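Local coordinates for CaaX farnesyltransferase beta subunit Ram1 (Aspergillus fumigatus, PDB 4LNG), which probably binds the CaaX peptide substrate as the zinc-dependent beta subunit of a heterodimeric enzyme that transfers farnesyl from farnesyl diphosphate to a cysteine, at residues G419-K424 with Y432-A437. Numbering follows the deposited sequence.
Sequences GGLRDK and YHTCYA. With ZN (zinc ion), chain E; JAN (6-[(S)-amino(4-chlorophenyl)(1-methyl-1H-imidazol-5-yl)methyl]-4-(3-chlorophenyl)-1-methylquinolin-2(1H)-one), chain F.
T434 OG1 accepts an almost straight hydrogen bond from L421 N (2.8 Å, 172° at the hydrogen). The same hydroxyl is hydrogen-bonded to the backbone O of D430, just before helix 431-444. OG1 lies beside T434's own backbone N (chi1 -62°), which turns the methyl CG2 towards L421 CD1. The leucine side chain crosses the threonine at about a right angle, and its other methyl, CD2, rests on A437 CB at 3.9 Å. Helix 126-135 packs against both L421 and T434. L421, T434 and A437 join helix 431-444 of the alpha-alpha toroid to the loop that precedes it. At the other end of the contact, H433 NE2 binds the zinc ion at 2.1 Å, with D365, C367 and N2 of the inhibitor JAN as further ligands. D423 CB makes a CH-pi contact over one imidazole face, 3.8 Å from the ring centroid. Y432 CD2 covers the opposite face, which limits tilting of the ring. The D430 carboxylate hydrogen-bonds ND1, and with zinc on NE2 this fixes the ring's rotation. A water donates to R422 O and H433 O, bridging loop and helix. On the loop itself, K424 NZ forms a salt bridge to D423 OD1 (2.9 Å) and also hydrogen-bonds V364 O.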
loop_
_atom_site.group_PDB
_atom_site.type_symbol
_atom_site.label_atom_id
_atom_site.label_comp_id
_atom_site.label_asym_id
_atom_site.label_seq_id
_atom_site.Cartn_x
_atom_site.Cartn_y
_atom_site.Cartn_z
ATOM N N GLY B 419 9.864 -24.082 -3.671
ATOM C CA GLY B 419 8.763 -23.452 -4.381
ATOM C C GLY B 419 8.140 -22.319 -3.588
ATOM O O GLY B 419 8.182 -22.316 -2.357
ATOM N N GLY B 420 7.552 -21.361 -4.298
ATOM C CA GLY B 420 6.971 -20.186 -3.680
ATOM C C GLY B 420 7.997 -19.073 -3.567
ATOM O O GLY B 420 9.201 -19.327 -3.589
ATOM N N LEU B 421 7.524 -17.837 -3.458
ATOM C CA LEU B 421 8.425 -16.712 -3.256
ATOM C C LEU B 421 8.154 -16.030 -1.918
ATOM O O LEU B 421 7.077 -16.181 -1.340
ATOM C CB LEU B 421 8.362 -15.716 -4.426
ATOM C CG LEU B 421 8.915 -16.278 -5.748
ATOM C CD1 LEU B 421 7.827 -16.969 -6.559
ATOM C CD2 LEU B 421 9.611 -15.202 -6.579
ATOM N N ARG B 422 9.139 -15.279 -1.435
ATOM C CA ARG B 422 9.098 -14.757 -0.076
ATOM C C ARG B 422 9.335 -13.252 -0.009
ATOM O O ARG B 422 9.839 -12.640 -0.953
ATOM C CB ARG B 422 10.149 -15.472 0.778
ATOM C CG ARG B 422 11.565 -15.272 0.255
ATOM C CD ARG B 422 12.579 -16.168 0.941
ATOM N NE ARG B 422 13.873 -16.100 0.267
ATOM C CZ ARG B 422 14.678 -17.141 0.090
ATOM N NH1 ARG B 422 14.328 -18.338 0.548
ATOM N NH2 ARG B 422 15.834 -16.986 -0.542
ATOM N N ASP B 423 8.951 -12.678 1.127
ATOM C CA ASP B 423 9.229 -11.294 1.484
ATOM C C ASP B 423 10.725 -11.016 1.312
ATOM O O ASP B 423 11.121 -10.132 0.554
ATOM C CB ASP B 423 8.767 -11.100 2.943
ATOM C CG ASP B 423 9.204 -9.779 3.573
ATOM O OD1 ASP B 423 10.059 -9.047 3.032
ATOM O OD2 ASP B 423 8.683 -9.486 4.674
ATOM N N LYS B 424 11.545 -11.775 2.028
ATOM C CA LYS B 424 12.988 -11.583 2.029
ATOM C C LYS B 424 13.630 -12.864 2.551
ATOM O O LYS B 424 12.928 -13.720 3.088
ATOM C CB LYS B 424 13.361 -10.383 2.915
ATOM C CG LYS B 424 12.933 -10.513 4.372
ATOM C CD LYS B 424 13.584 -9.442 5.240
ATOM C CE LYS B 424 13.212 -8.040 4.779
ATOM N NZ LYS B 424 11.751 -7.762 4.948
ATOM N N TYR B 432 0.682 -14.808 -0.987
ATOM C CA TYR B 432 0.628 -13.354 -1.160
ATOM C C TYR B 432 1.947 -12.834 -1.739
ATOM O O TYR B 432 1.959 -12.115 -2.742
ATOM C CB TYR B 432 0.297 -12.660 0.174
ATOM C CG TYR B 432 0.637 -11.177 0.232
ATOM C CD1 TYR B 432 -0.297 -10.211 -0.131
ATOM C CD2 TYR B 432 1.887 -10.748 0.669
ATOM C CE1 TYR B 432 0.013 -8.854 -0.076
ATOM C CE2 TYR B 432 2.206 -9.398 0.723
ATOM C CZ TYR B 432 1.268 -8.458 0.352
ATOM O OH TYR B 432 1.593 -7.121 0.416
ATOM N N HIS B 433 3.059 -13.209 -1.113
ATOM C CA HIS B 433 4.369 -12.773 -1.589
ATOM C C HIS B 433 4.750 -13.434 -2.912
ATOM O O HIS B 433 5.468 -12.846 -3.720
ATOM C CB HIS B 433 5.451 -12.984 -0.520
ATOM C CG HIS B 433 5.398 -11.974 0.586
ATOM N ND1 HIS B 433 4.891 -12.260 1.835
ATOM C CD2 HIS B 433 5.756 -10.667 0.616
ATOM C CE1 HIS B 433 4.952 -11.177 2.592
ATOM N NE2 HIS B 433 5.470 -10.196 1.875
ATOM N N THR B 434 4.256 -14.648 -3.138
ATOM C CA THR B 434 4.481 -15.327 -4.410
ATOM C C THR B 434 3.789 -14.561 -5.532
ATOM O O THR B 434 4.399 -14.257 -6.557
ATOM C CB THR B 434 3.977 -16.785 -4.379
ATOM O OG1 THR B 434 4.705 -17.519 -3.389
ATOM C CG2 THR B 434 4.177 -17.452 -5.735
ATOM N N CYS B 435 2.517 -14.228 -5.322
ATOM C CA CYS B 435 1.754 -13.464 -6.305
ATOM C C CYS B 435 2.431 -12.140 -6.663
ATOM O O CYS B 435 2.637 -11.840 -7.838
ATOM C CB CYS B 435 0.323 -13.213 -5.803
ATOM S SG CYS B 435 -0.655 -12.049 -6.796
ATOM N N TYR B 436 2.797 -11.356 -5.655
ATOM C CA TYR B 436 3.249 -9.995 -5.919
ATOM C C TYR B 436 4.704 -9.874 -6.373
ATOM O O TYR B 436 5.050 -8.934 -7.083
ATOM C CB TYR B 436 2.913 -9.062 -4.749
ATOM C CG TYR B 436 1.421 -8.823 -4.643
ATOM C CD1 TYR B 436 0.712 -8.298 -5.720
ATOM C CD2 TYR B 436 0.719 -9.139 -3.485
ATOM C CE1 TYR B 436 -0.658 -8.081 -5.643
ATOM C CE2 TYR B 436 -0.658 -8.926 -3.399
ATOM C CZ TYR B 436 -1.334 -8.396 -4.482
ATOM O OH TYR B 436 -2.692 -8.186 -4.414
ATOM N N ALA B 437 5.546 -10.829 -5.995
ATOM C CA ALA B 437 6.903 -10.865 -6.531
ATOM C C ALA B 437 6.871 -11.218 -8.023
ATOM O O ALA B 437 7.621 -10.655 -8.819
ATOM C CB ALA B 437 7.770 -11.857 -5.756
HETATM ZN ZN ZN E . 5.516 -8.081 1.845
HETATM C C1 JAN F . 2.806 -4.996 5.533
HETATM N N1 JAN F . 2.983 -6.289 4.727
HETATM C C2 JAN F . 3.977 -6.302 3.887
HETATM N N2 JAN F . 4.117 -7.474 3.448
HETATM C C3 JAN F . 3.157 -8.433 3.848
HETATM C C4 JAN F . 2.503 -7.624 4.914
HETATM C C5 JAN F . 1.184 -8.048 5.839
HETATM C C6 JAN F . 0.095 -7.001 5.426
HETATM C C7 JAN F . -0.153 -6.821 4.110
HETATM C C8 JAN F . -1.252 -6.131 3.562
HETATM C C9 JAN F . -2.056 -5.894 4.852
HETATM CL CL1 JAN F . -3.681 -5.097 4.155
HETATM C C10 JAN F . -1.894 -6.035 6.045
HETATM C C11 JAN F . -0.652 -6.669 6.420
HETATM N N3 JAN F . 1.610 -7.625 7.133
HETATM C C12 JAN F . 1.038 -9.528 5.461
HETATM C C13 JAN F . -0.074 -9.866 5.014
HETATM C C14 JAN F . -0.274 -11.230 4.955
HETATM C C15 JAN F . 2.073 -10.239 6.036
HETATM C C16 JAN F . 1.961 -11.825 5.790
HETATM C C17 JAN F . 0.615 -12.064 5.050
HETATM N N4 JAN F . 0.535 -13.531 4.995
HETATM C C18 JAN F . 1.764 -14.446 5.336
HETATM C C19 JAN F . -0.498 -14.023 4.261
HETATM O O1 JAN F . -0.511 -15.268 4.096
HETATM C C20 JAN F . -1.449 -13.058 3.974
HETATM C C21 JAN F . -1.502 -11.762 4.358
HETATM C C22 JAN F . -2.583 -10.860 3.950
HETATM C C23 JAN F . -2.352 -9.894 2.870
HETATM C C24 JAN F . -3.536 -9.191 2.672
HETATM CL CL2 JAN F . -3.390 -7.953 1.394
HETATM C C25 JAN F . -4.834 -9.160 3.418
HETATM C C26 JAN F . -4.904 -10.317 4.286
HETATM C C27 JAN F . -3.808 -10.973 4.533
HETATM O O HOH W 1 7.756 -11.523 -2.360
#